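Local coordinates for protein lysyl oxidase (PDB 1RKY) that probably oxidises primary amines to aldehydes, using one copper ion and one topaquinone cofactor in each subunit of a dimer, at residues T153-V158 with T236-L241; F209-D214 with W223-Y228; K513-E518 with Y527-I532. One frame throughout, in Å; residues are numbered along the deposited sequence. Where two conformers were deposited one is given.

Contact 1: residues T153-V158 with T236-L241. With NAG (2-acetamido-2-deoxy-beta-D-glucopyranose), chain D; XE (xenon), chain U.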
loop_
_atom_site.group_PDB
_atom_site.type_symbol
_atom_site.label_atom_id
_atom_site.label_comp_id
_atom_site.label_asym_id
_atom_site.label_seq_id
_atom_site.Cartn_x
_atom_site.Cartn_y
_atom_site.Cartn_z
ATOM N N THR A 153 47.995 -22.166 15.931
ATOM C CA THR A 153 49.048 -21.543 15.139
ATOM C C THR A 153 48.779 -21.748 13.651
ATOM O O THR A 153 48.940 -20.818 12.863
ATOM C CB THR A 153 50.450 -22.110 15.534
ATOM O OG1 THR A 153 50.623 -22.010 16.955
ATOM C CG2 THR A 153 51.567 -21.239 14.972
ATOM N N ILE A 154 48.390 -22.955 13.265
ATOM C CA ILE A 154 48.183 -23.269 11.855
ATOM C C ILE A 154 46.961 -22.495 11.309
ATOM O O ILE A 154 47.058 -21.828 10.287
ATOM C CB ILE A 154 48.036 -24.775 11.612
ATOM C CG1 ILE A 154 49.367 -25.485 11.883
ATOM C CG2 ILE A 154 47.629 -25.066 10.168
ATOM C CD1 ILE A 154 49.274 -27.004 11.867
ATOM N N MET A 155 45.829 -22.579 11.996
ATOM C CA MET A 155 44.613 -21.854 11.539
ATOM C C MET A 155 44.746 -20.334 11.538
ATOM O O MET A 155 44.141 -19.660 10.707
ATOM C CB MET A 155 43.386 -22.291 12.333
ATOM C CG MET A 155 42.831 -23.634 11.894
ATOM S SD MET A 155 42.679 -23.821 10.100
ATOM C CE MET A 155 41.201 -22.697 9.724
ATOM N N ARG A 156 45.544 -19.788 12.443
ATOM C CA ARG A 156 45.791 -18.359 12.464
ATOM C C ARG A 156 46.440 -17.948 11.161
ATOM O O ARG A 156 46.137 -16.891 10.608
ATOM C CB ARG A 156 46.697 -17.978 13.617
ATOM C CG ARG A 156 45.976 -17.763 14.920
ATOM C CD ARG A 156 46.932 -17.412 16.038
ATOM N NE ARG A 156 47.468 -16.073 15.859
ATOM C CZ ARG A 156 46.866 -14.963 16.257
ATOM N NH1 ARG A 156 45.703 -15.024 16.891
ATOM N NH2 ARG A 156 47.429 -13.783 16.039
ATOM N N ASP A 157 47.360 -18.790 10.705
ATOM C CA ASP A 157 48.060 -18.613 9.438
ATOM C C ASP A 157 47.148 -18.818 8.215
ATOM O O ASP A 157 47.212 -18.038 7.250
ATOM C CB ASP A 157 49.247 -19.598 9.382
ATOM C CG ASP A 157 50.340 -19.135 8.456
ATOM O OD1 ASP A 157 50.371 -19.607 7.298
ATOM O OD2 ASP A 157 51.207 -18.303 8.803
ATOM N N VAL A 158 46.328 -19.874 8.246
ATOM C CA VAL A 158 45.368 -20.153 7.170
ATOM C C VAL A 158 44.424 -18.964 6.993
ATOM O O VAL A 158 44.261 -18.463 5.880
ATOM C CB VAL A 158 44.538 -21.422 7.438
ATOM C CG1 VAL A 158 43.304 -21.493 6.513
ATOM C CG2 VAL A 158 45.389 -22.671 7.240
ATOM N N THR A 236 39.320 -31.601 5.148
ATOM C CA THR A 236 38.940 -32.311 6.384
ATOM C C THR A 236 39.929 -32.136 7.548
ATOM O O THR A 236 39.761 -32.745 8.602
ATOM C CB THR A 236 38.712 -33.796 6.094
ATOM O OG1 THR A 236 39.864 -34.338 5.435
ATOM C CG2 THR A 236 37.590 -33.975 5.094
ATOM N N SER A 237 40.918 -31.268 7.371
ATOM C CA SER A 237 41.780 -30.854 8.452
ATOM C C SER A 237 42.434 -29.533 8.107
ATOM O O SER A 237 42.565 -29.182 6.926
ATOM C CB SER A 237 42.868 -31.917 8.717
ATOM O OG SER A 237 43.642 -32.142 7.556
ATOM N N ALA A 238 42.839 -28.803 9.145
ATOM C CA ALA A 238 43.618 -27.578 9.004
ATOM C C ALA A 238 44.894 -27.827 8.207
ATOM O O ALA A 238 45.307 -26.996 7.401
ATOM C CB ALA A 238 43.971 -27.038 10.359
ATOM N N GLU A 239 45.516 -28.975 8.450
ATOM C CA GLU A 239 46.784 -29.330 7.817
ATOM C C GLU A 239 46.613 -29.477 6.312
ATOM O O GLU A 239 47.435 -28.986 5.540
ATOM C CB GLU A 239 47.324 -30.641 8.405
ATOM C CG GLU A 239 47.874 -30.518 9.822
ATOM C CD GLU A 239 46.807 -30.417 10.906
ATOM O OE1 GLU A 239 45.674 -30.929 10.720
ATOM O OE2 GLU A 239 47.108 -29.817 11.962
ATOM N N GLU A 240 45.536 -30.136 5.898
ATOM C CA GLU A 240 45.244 -30.318 4.483
ATOM C C GLU A 240 45.109 -28.975 3.770
ATOM O O GLU A 240 45.634 -28.790 2.675
ATOM C CB GLU A 240 43.981 -31.146 4.285
ATOM C CG GLU A 240 43.679 -31.434 2.819
ATOM C CD GLU A 240 42.353 -32.140 2.580
ATOM O OE1 GLU A 240 41.551 -32.282 3.524
ATOM O OE2 GLU A 240 42.105 -32.553 1.425
ATOM N N LEU A 241 44.404 -28.041 4.399
ATOM C CA LEU A 241 44.184 -26.716 3.818
ATOM C C LEU A 241 45.461 -25.891 3.801
ATOM O O LEU A 241 45.770 -25.233 2.809
ATOM C CB LEU A 241 43.075 -25.979 4.601
ATOM C CG LEU A 241 42.737 -24.546 4.189
ATOM C CD1 LEU A 241 42.532 -24.427 2.690
ATOM C CD2 LEU A 241 41.473 -24.070 4.936
HETATM C C1 NAG D . 44.513 -16.386 20.041
HETATM C C2 NAG D . 44.105 -15.806 21.394
HETATM C C3 NAG D . 45.050 -14.694 21.845
HETATM C C4 NAG D . 46.503 -15.163 21.758
HETATM C C5 NAG D . 46.814 -15.845 20.421
HETATM C C6 NAG D . 48.214 -16.457 20.496
HETATM C C7 NAG D . 41.739 -15.835 22.118
HETATM C C8 NAG D . 40.440 -15.073 22.166
HETATM N N2 NAG D . 42.735 -15.301 21.391
HETATM O O3 NAG D . 44.736 -14.293 23.171
HETATM O O4 NAG D . 47.386 -14.068 21.935
HETATM O O5 NAG D . 45.856 -16.843 20.090
HETATM O O6 NAG D . 48.413 -17.439 19.502
HETATM O O7 NAG D . 41.821 -16.900 22.730
HETATM XE XE XE U . 38.382 -29.800 9.775
#
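The carboxylate of Glu239 meets Ile154 through a single oxygen, OE2, which lies 3.6 Å from CD1, the two side chains crossing at about a right angle. A second flat group, the Arg156 guanidinium, lies on the side of its helix remote from 236-241 and has C5 of an N-acetylglucosamine over one face; its NH1, 3.6 Å from the sugar's C1, is salt-bridged to Glu168 and hydrogen-bonded to Asn151. The Glu240 carboxylate braces its own segment: OE1 takes Thr236 N at 2.8 Å and Thr236 OG1 from the opposite face of its plane.

Between the segments the contact is apolar. Ala238 carries it because a lone methyl group lets the helices come close. Its CB is met by Met155 SD at 3.5 Å, since the methionine chain bends at both chi2 (-46°) and chi3 (-73°) and swings the sulfur toward the other helix. Ile154 CG2 flanks the same CB at 4.2 Å. Further along, Val158 CG1 touches Leu241 CD2 at 3.5 Å, the two branched side chains crossing at a slant. Ser237 is the N-cap of the second helix, its OG accepting from Glu240 N at 3.2 Å, and Thr236 O borders a bound xenon.

Ile154, Met155 and Val158 line one side of helix 153-163, facing Ala238, Glu239 and Leu241 of helix 238-246, whose Tyr242 also touches Ile154 and Val158. Met155 and Leu241 also rest on Phe209 and Tyr228, which joins both helices to strands 209-214 and 224-230.

Contact 2: residues F209-D214 with W223-Y228. With XE (xenon), chain U.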
loop_
_atom_site.group_PDB
_atom_site.type_symbol
_atom_site.label_atom_id
_atom_site.label_comp_id
_atom_site.label_asym_id
_atom_site.label_seq_id
_atom_site.Cartn_x
_atom_site.Cartn_y
_atom_site.Cartn_z
ATOM N N PHE A 209 35.110 -17.653 3.948
ATOM C CA PHE A 209 35.687 -18.797 4.653
ATOM C C PHE A 209 34.607 -19.466 5.497
ATOM O O PHE A 209 34.005 -18.811 6.354
ATOM C CB PHE A 209 36.823 -18.343 5.560
ATOM C CG PHE A 209 37.514 -19.494 6.225
ATOM C CD1 PHE A 209 38.426 -20.254 5.514
ATOM C CD2 PHE A 209 37.166 -19.870 7.502
ATOM C CE1 PHE A 209 39.041 -21.343 6.107
ATOM C CE2 PHE A 209 37.781 -20.971 8.113
ATOM C CZ PHE A 209 38.700 -21.711 7.403
ATOM N N PHE A 210 34.366 -20.740 5.231
ATOM C CA PHE A 210 33.311 -21.518 5.899
ATOM C C PHE A 210 33.878 -22.704 6.627
ATOM O O PHE A 210 34.993 -23.151 6.357
ATOM C CB PHE A 210 32.244 -21.967 4.912
ATOM C CG PHE A 210 31.732 -20.849 4.072
ATOM C CD1 PHE A 210 32.223 -20.651 2.800
ATOM C CD2 PHE A 210 30.836 -19.922 4.604
ATOM C CE1 PHE A 210 31.782 -19.570 2.023
ATOM C CE2 PHE A 210 30.402 -18.825 3.836
ATOM C CZ PHE A 210 30.875 -18.650 2.560
ATOM N N PHE A 211 33.098 -23.177 7.576
ATOM C CA PHE A 211 33.414 -24.379 8.318
ATOM C C PHE A 211 32.180 -25.123 8.791
ATOM O O PHE A 211 31.061 -24.596 8.770
ATOM C CB PHE A 211 34.336 -24.029 9.482
ATOM C CG PHE A 211 33.835 -22.935 10.348
ATOM C CD1 PHE A 211 32.962 -23.201 11.379
ATOM C CD2 PHE A 211 34.257 -21.639 10.157
ATOM C CE1 PHE A 211 32.505 -22.163 12.196
ATOM C CE2 PHE A 211 33.798 -20.625 10.966
ATOM C CZ PHE A 211 32.943 -20.886 11.982
ATOM N N LYS A 212 32.387 -26.371 9.185
ATOM C CA LYS A 212 31.323 -27.263 9.645
ATOM C C LYS A 212 31.832 -28.002 10.847
ATOM O O LYS A 212 32.959 -28.475 10.849
ATOM C CB LYS A 212 30.907 -28.258 8.584
ATOM C CG LYS A 212 29.666 -29.121 8.937
ATOM C CD LYS A 212 29.469 -30.256 7.936
ATOM C CE LYS A 212 28.250 -31.113 8.217
ATOM N NZ LYS A 212 28.069 -32.203 7.210
ATOM N N PHE A 213 30.995 -28.128 11.859
ATOM C CA PHE A 213 31.396 -28.845 13.075
ATOM C C PHE A 213 30.296 -29.697 13.644
ATOM O O PHE A 213 29.111 -29.476 13.410
ATOM C CB PHE A 213 31.978 -27.888 14.120
ATOM C CG PHE A 213 31.015 -26.811 14.634
ATOM C CD1 PHE A 213 30.356 -26.974 15.838
ATOM C CD2 PHE A 213 30.838 -25.609 13.934
ATOM C CE1 PHE A 213 29.485 -25.982 16.314
ATOM C CE2 PHE A 213 29.971 -24.627 14.403
ATOM C CZ PHE A 213 29.322 -24.797 15.595
ATOM N N ASP A 214 30.713 -30.720 14.372
ATOM C CA ASP A 214 29.819 -31.602 15.073
ATOM C C ASP A 214 29.832 -31.174 16.513
ATOM O O ASP A 214 30.893 -31.103 17.119
ATOM C CB ASP A 214 30.298 -33.058 14.948
ATOM C CG ASP A 214 29.334 -34.042 15.584
ATOM O OD1 ASP A 214 29.214 -34.018 16.822
ATOM O OD2 ASP A 214 28.650 -34.862 14.930
ATOM N N TRP A 223 33.168 -32.627 20.907
ATOM C CA TRP A 223 32.844 -31.821 19.708
ATOM C C TRP A 223 34.051 -31.747 18.766
ATOM O O TRP A 223 35.193 -31.680 19.207
ATOM C CB TRP A 223 32.449 -30.420 20.134
ATOM C CG TRP A 223 31.144 -30.381 20.865
ATOM C CD1 TRP A 223 30.377 -31.439 21.256
ATOM C CD2 TRP A 223 30.418 -29.203 21.238
ATOM N NE1 TRP A 223 29.239 -30.994 21.881
ATOM C CE2 TRP A 223 29.230 -29.625 21.872
ATOM C CE3 TRP A 223 30.652 -27.836 21.104
ATOM C CZ2 TRP A 223 28.292 -28.727 22.388
ATOM C CZ3 TRP A 223 29.725 -26.942 21.628
ATOM C CH2 TRP A 223 28.558 -27.400 22.249
ATOM N N LYS A 224 33.802 -31.758 17.468
ATOM C CA LYS A 224 34.887 -31.852 16.487
ATOM C C LYS A 224 34.615 -30.984 15.257
ATOM O O LYS A 224 33.522 -31.049 14.703
ATOM C CB LYS A 224 35.017 -33.309 16.013
ATOM C CG LYS A 224 35.979 -34.175 16.833
ATOM C CD LYS A 224 35.846 -35.653 16.440
ATOM C CE LYS A 224 36.846 -36.571 17.171
ATOM N NZ LYS A 224 37.009 -37.919 16.486
ATOM N N MET A 225 35.611 -30.236 14.808
ATOM C CA MET A 225 35.542 -29.599 13.481
ATOM C C MET A 225 35.566 -30.647 12.365
ATOM O O MET A 225 36.438 -31.500 12.333
ATOM C CB MET A 225 36.661 -28.577 13.312
ATOM C CG MET A 225 36.443 -27.596 12.191
ATOM S SD MET A 225 35.142 -26.388 12.602
ATOM C CE MET A 225 35.895 -25.398 13.759
ATOM N N LEU A 226 34.577 -30.610 11.482
ATOM C CA LEU A 226 34.429 -31.591 10.422
ATOM C C LEU A 226 35.038 -31.146 9.108
ATOM O O LEU A 226 35.646 -31.948 8.414
ATOM C CB LEU A 226 32.964 -31.918 10.159
ATOM C CG LEU A 226 32.204 -32.551 11.310
ATOM C CD1 LEU A 226 30.739 -32.608 10.967
ATOM C CD2 LEU A 226 32.759 -33.933 11.602
ATOM N N GLU A 227 34.827 -29.884 8.747
ATOM C CA GLU A 227 35.232 -29.371 7.441
ATOM C C GLU A 227 35.624 -27.916 7.498
ATOM O O GLU A 227 35.107 -27.137 8.311
ATOM C CB GLU A 227 34.098 -29.512 6.415
ATOM C CG GLU A 227 33.563 -30.903 6.246
ATOM C CD GLU A 227 32.359 -30.972 5.335
ATOM O OE1 GLU A 227 32.042 -32.081 4.843
ATOM O OE2 GLU A 227 31.716 -29.924 5.109
ATOM N N TYR A 228 36.552 -27.553 6.621
ATOM C CA TYR A 228 36.788 -26.174 6.229
ATOM C C TYR A 228 36.407 -26.100 4.776
ATOM O O TYR A 228 36.727 -27.006 4.004
ATOM C CB TYR A 228 38.243 -25.778 6.438
ATOM C CG TYR A 228 38.611 -25.731 7.903
ATOM C CD1 TYR A 228 39.562 -26.594 8.446
ATOM C CD2 TYR A 228 37.991 -24.831 8.751
ATOM C CE1 TYR A 228 39.863 -26.551 9.798
ATOM C CE2 TYR A 228 38.286 -24.780 10.095
ATOM C CZ TYR A 228 39.217 -25.639 10.616
ATOM O OH TYR A 228 39.485 -25.548 11.962
HETATM XE XE XE U . 38.382 -29.800 9.775
HETATM O O HOH W 1 30.492 -33.790 7.066
#
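Phe209 and Tyr228 meet in the apolar centre of this hairpin, CZ of the phenylalanine 3.5 Å from CD2 of the tyrosine, with the ring planes inclined at 31°. Phe211 CB leans on the same tyrosine atom, CD2, obliquely to the ring. Beside it, Met225 folds its chain so that SD lies 3.8 Å from Phe213 CB and obliquely beside the Phe211 ring, a Met-aromatic contact. Phe211 and Phe213 both hold their rings between backbone N and carbonyl carbon (chi1 52° and 62°), which carries them away from the partner strand and toward Leu146 of helix 136-150. Large, flat, uncharged side chains suit a sheet face that helices cover. A xenon atom sits at the border of this region, 3.6 Å from Tyr228 CE1 and close to the backbone of Met225 and Leu226.

Moving outward, the backbone is interrupted by a classic beta bulge. Leu226 and Glu227 both face Lys212, and Lys212 O is gripped by two donors from the same face of its plane, Leu226 N at 2.8 Å and Glu227 N at 3.1 Å. Regular pairing resumes beyond it, where Asp214 and Lys224 exchange two backbone bonds. The extra residue turns the Leu226 side chain over the strand, its CD1 4.0 Å from Asp214 CB.

On the polar face Lys212 and Glu227 run side by side, and the aliphatic CD of the lysine lies 3.6 Å from Glu227 OE2. Their charged ends do not touch; one water accepts from Lys212 NZ and donates to Glu227 OE1. Asp214 OD1 is instead hydrogen-bonded to Thr216 OG1 in the loop that joins the strands. The chemistry is thus that of a two-sided sheet: dispersion forces hold the aromatic side to its helices, while opposite charges, linked through a single water, probably steady the outer side.

Contact 3: residues K513-E518 with Y527-I532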
loop_
_atom_site.group_PDB
_atom_site.type_symbol
_atom_site.label_atom_id
_atom_site.label_comp_id
_atom_site.label_asym_id
_atom_site.label_seq_id
_atom_site.Cartn_x
_atom_site.Cartn_y
_atom_site.Cartn_z
ATOM N N LYS A 513 -15.984 -13.367 -11.465
ATOM C CA LYS A 513 -15.643 -14.021 -12.725
ATOM C C LYS A 513 -16.302 -13.361 -13.915
ATOM O O LYS A 513 -17.376 -12.793 -13.781
ATOM C CB LYS A 513 -16.063 -15.497 -12.718
ATOM C CG LYS A 513 -17.513 -15.751 -12.386
ATOM C CD LYS A 513 -17.883 -17.232 -12.575
ATOM C CE LYS A 513 -19.384 -17.509 -12.347
ATOM N NZ LYS A 513 -19.890 -18.689 -13.132
ATOM N N ASP A 514 -15.685 -13.480 -15.084
ATOM C CA ASP A 514 -16.404 -13.114 -16.309
ATOM C C ASP A 514 -17.252 -14.323 -16.773
ATOM O O ASP A 514 -16.841 -15.481 -16.657
ATOM C CB ASP A 514 -15.496 -12.587 -17.418
ATOM C CG ASP A 514 -14.760 -13.667 -18.140
ATOM O OD1 ASP A 514 -15.235 -14.089 -19.224
ATOM O OD2 ASP A 514 -13.694 -14.135 -17.701
ATOM N N VAL A 515 -18.423 -14.012 -17.303
ATOM C CA VAL A 515 -19.427 -15.031 -17.659
ATOM C C VAL A 515 -20.166 -14.556 -18.890
ATOM O O VAL A 515 -20.393 -13.372 -19.049
ATOM C CB VAL A 515 -20.424 -15.284 -16.524
ATOM C CG1 VAL A 515 -19.743 -15.989 -15.346
ATOM C CG2 VAL A 515 -21.080 -14.003 -16.074
ATOM N N ASP A 516 -20.577 -15.498 -19.734
ATOM C CA ASP A 516 -21.444 -15.175 -20.871
ATOM C C ASP A 516 -22.881 -15.441 -20.476
ATOM O O ASP A 516 -23.200 -16.507 -19.948
ATOM C CB ASP A 516 -21.075 -16.061 -22.073
ATOM C CG ASP A 516 -19.751 -15.714 -22.707
ATOM O OD1 ASP A 516 -19.180 -14.626 -22.451
ATOM O OD2 ASP A 516 -19.202 -16.500 -23.516
ATOM N N VAL A 517 -23.747 -14.463 -20.709
ATOM C CA VAL A 517 -25.140 -14.516 -20.286
ATOM C C VAL A 517 -26.021 -14.017 -21.422
ATOM O O VAL A 517 -25.553 -13.370 -22.366
ATOM C CB VAL A 517 -25.404 -13.639 -19.016
ATOM C CG1 VAL A 517 -24.468 -14.031 -17.860
ATOM C CG2 VAL A 517 -25.243 -12.176 -19.316
ATOM N N GLU A 518 -27.300 -14.346 -21.315
ATOM C CA GLU A 518 -28.344 -13.743 -22.117
ATOM C C GLU A 518 -29.309 -13.158 -21.129
ATOM O O GLU A 518 -29.564 -13.744 -20.069
ATOM C CB GLU A 518 -29.061 -14.808 -22.958
ATOM C CG GLU A 518 -28.360 -15.174 -24.254
ATOM C CD GLU A 518 -29.173 -16.152 -25.091
ATOM O OE1 GLU A 518 -30.375 -15.892 -25.306
ATOM O OE2 GLU A 518 -28.620 -17.184 -25.528
ATOM N N TYR A 527 -23.944 -11.613 -24.010
ATOM C CA TYR A 527 -23.094 -10.583 -23.419
ATOM C C TYR A 527 -22.008 -11.297 -22.619
ATOM O O TYR A 527 -22.281 -12.263 -21.930
ATOM C CB TYR A 527 -23.890 -9.733 -22.450
ATOM C CG TYR A 527 -24.726 -8.675 -23.104
ATOM C CD1 TYR A 527 -25.948 -8.984 -23.687
ATOM C CD2 TYR A 527 -24.322 -7.355 -23.099
ATOM C CE1 TYR A 527 -26.727 -7.993 -24.278
ATOM C CE2 TYR A 527 -25.102 -6.344 -23.696
ATOM C CZ TYR A 527 -26.304 -6.684 -24.287
ATOM O OH TYR A 527 -27.069 -5.696 -24.878
ATOM N N ASN A 528 -20.779 -10.825 -22.716
ATOM C CA ASN A 528 -19.733 -11.240 -21.785
ATOM C C ASN A 528 -19.733 -10.180 -20.688
ATOM O O ASN A 528 -19.468 -9.021 -20.950
ATOM C CB ASN A 528 -18.376 -11.299 -22.505
ATOM C CG ASN A 528 -17.226 -11.700 -21.602
ATOM O OD1 ASN A 528 -16.192 -11.015 -21.569
ATOM N ND2 ASN A 528 -17.353 -12.831 -20.926
ATOM N N THR A 529 -20.092 -10.593 -19.484
ATOM C CA THR A 529 -20.190 -9.692 -18.371
ATOM C C THR A 529 -19.456 -10.289 -17.171
ATOM O O THR A 529 -18.610 -11.131 -17.339
ATOM C CB THR A 529 -21.649 -9.374 -18.096
ATOM O OG1 THR A 529 -21.736 -8.349 -17.099
ATOM C CG2 THR A 529 -22.425 -10.567 -17.547
ATOM N N LYS A 530 -19.707 -9.749 -15.994
ATOM C CA LYS A 530 -19.066 -10.275 -14.788
ATOM C C LYS A 530 -20.073 -10.441 -13.676
ATOM O O LYS A 530 -21.012 -9.675 -13.593
ATOM C CB LYS A 530 -17.907 -9.351 -14.360
ATOM C CG LYS A 530 -18.281 -7.923 -14.119
ATOM C CD LYS A 530 -17.018 -7.094 -13.732
ATOM C CE LYS A 530 -17.298 -5.627 -13.780
ATOM N NZ LYS A 530 -17.366 -5.142 -15.194
ATOM N N GLN A 531 -19.831 -11.433 -12.832
ATOM C CA GLN A 531 -20.676 -11.760 -11.724
ATOM C C GLN A 531 -19.887 -12.045 -10.479
ATOM O O GLN A 531 -18.704 -12.343 -10.530
ATOM C CB GLN A 531 -21.496 -13.006 -12.064
ATOM C CG GLN A 531 -22.504 -12.774 -13.156
ATOM C CD GLN A 531 -23.338 -14.031 -13.427
ATOM O OE1 GLN A 531 -23.087 -15.074 -12.845
ATOM N NE2 GLN A 531 -24.292 -13.929 -14.325
ATOM N N ILE A 532 -20.565 -11.916 -9.354
ATOM C CA ILE A 532 -20.104 -12.446 -8.087
ATOM C C ILE A 532 -20.836 -13.725 -7.708
ATOM O O ILE A 532 -21.961 -13.946 -8.140
ATOM C CB ILE A 532 -20.296 -11.407 -6.958
ATOM C CG1 ILE A 532 -21.754 -10.918 -6.856
ATOM C CG2 ILE A 532 -19.337 -10.237 -7.149
ATOM C CD1 ILE A 532 -22.121 -10.329 -5.495
#
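Val517 and Thr529 give this antiparallel hairpin its close-packed side, where Val517 CG2 lies 3.7 Å from Thr529 CG2, the side chains crossing at about a right angle. Gln531 reaches the same valine from the opposite direction, NE2 3.5 Å from CG1, and finds its polar partner in Tyr475 of the second subunit, which also packs on Val517. Branched residues suit extended strands, and their methyl groups pack against one another across the two strands. In the backbone, three hydrogen-bonded pairs, Lys513 with Gln531, Val515 with Thr529 and Val517 with Tyr527, each exchange two bonds.

The other face is polar, and the strand 513-518 side of it is looser and partly open to solvent. Here Asn528, with CG anti to the backbone N (chi1 179°), stretches across the sheet and places its amide between two acidic residues. ND2 donates to Asp514 OD1 at 3.0 Å in an almost straight bond, in the amide plane and on the oxygen's anti lone pair. The same nitrogen gives a more bent bond, also 3.0 Å, to Asp516 OD1, tilted from the amide plane. Both carboxylates stand nearly perpendicular to the amide. OD1 of the asparagine accepts from Lys586 N and Asn587 N of the second subunit. With a leucine here, the two carboxylates would probably lose the donor they share, and those backbone N-H groups of the second subunit their acceptor.

Tyr527 and Thr529 likewise bond His353 and Gln352 of the second subunit, and Lys530 NZ the backbone carbonyl of its Glu343. The chemistry implies a division of labour: the backbone ladder holds the strands in register, one amide probably eases repulsion between two likely negative carboxylates, and the 527-532 strand supplies polar groups to the dimer interface, as the long hairpin arms of copper amine oxidases do.

In the fold
Contacts 1 and 2 form one cluster and contact 3 stands far off. The centres of contacts 1 and 2 are about 12 Å apart; Met155 CE bridges them, 3.6 Å from both Phe209 CZ and Tyr228 CE2, and both border the same xenon. Along the chain the hairpin of contact 2 is nested inside the loop closed by contact 1, and helices 153-163 and 238-246 pack on the five-stranded antiparallel sheet containing it. Contact 3 follows later, in the copper amine oxidase enzyme domain, its centre about 72 Å from that of contact 1 and 63 Å from that of contact 2. One region builds a peripheral helix-and-sheet domain; the other contributes to the contact between the two subunits.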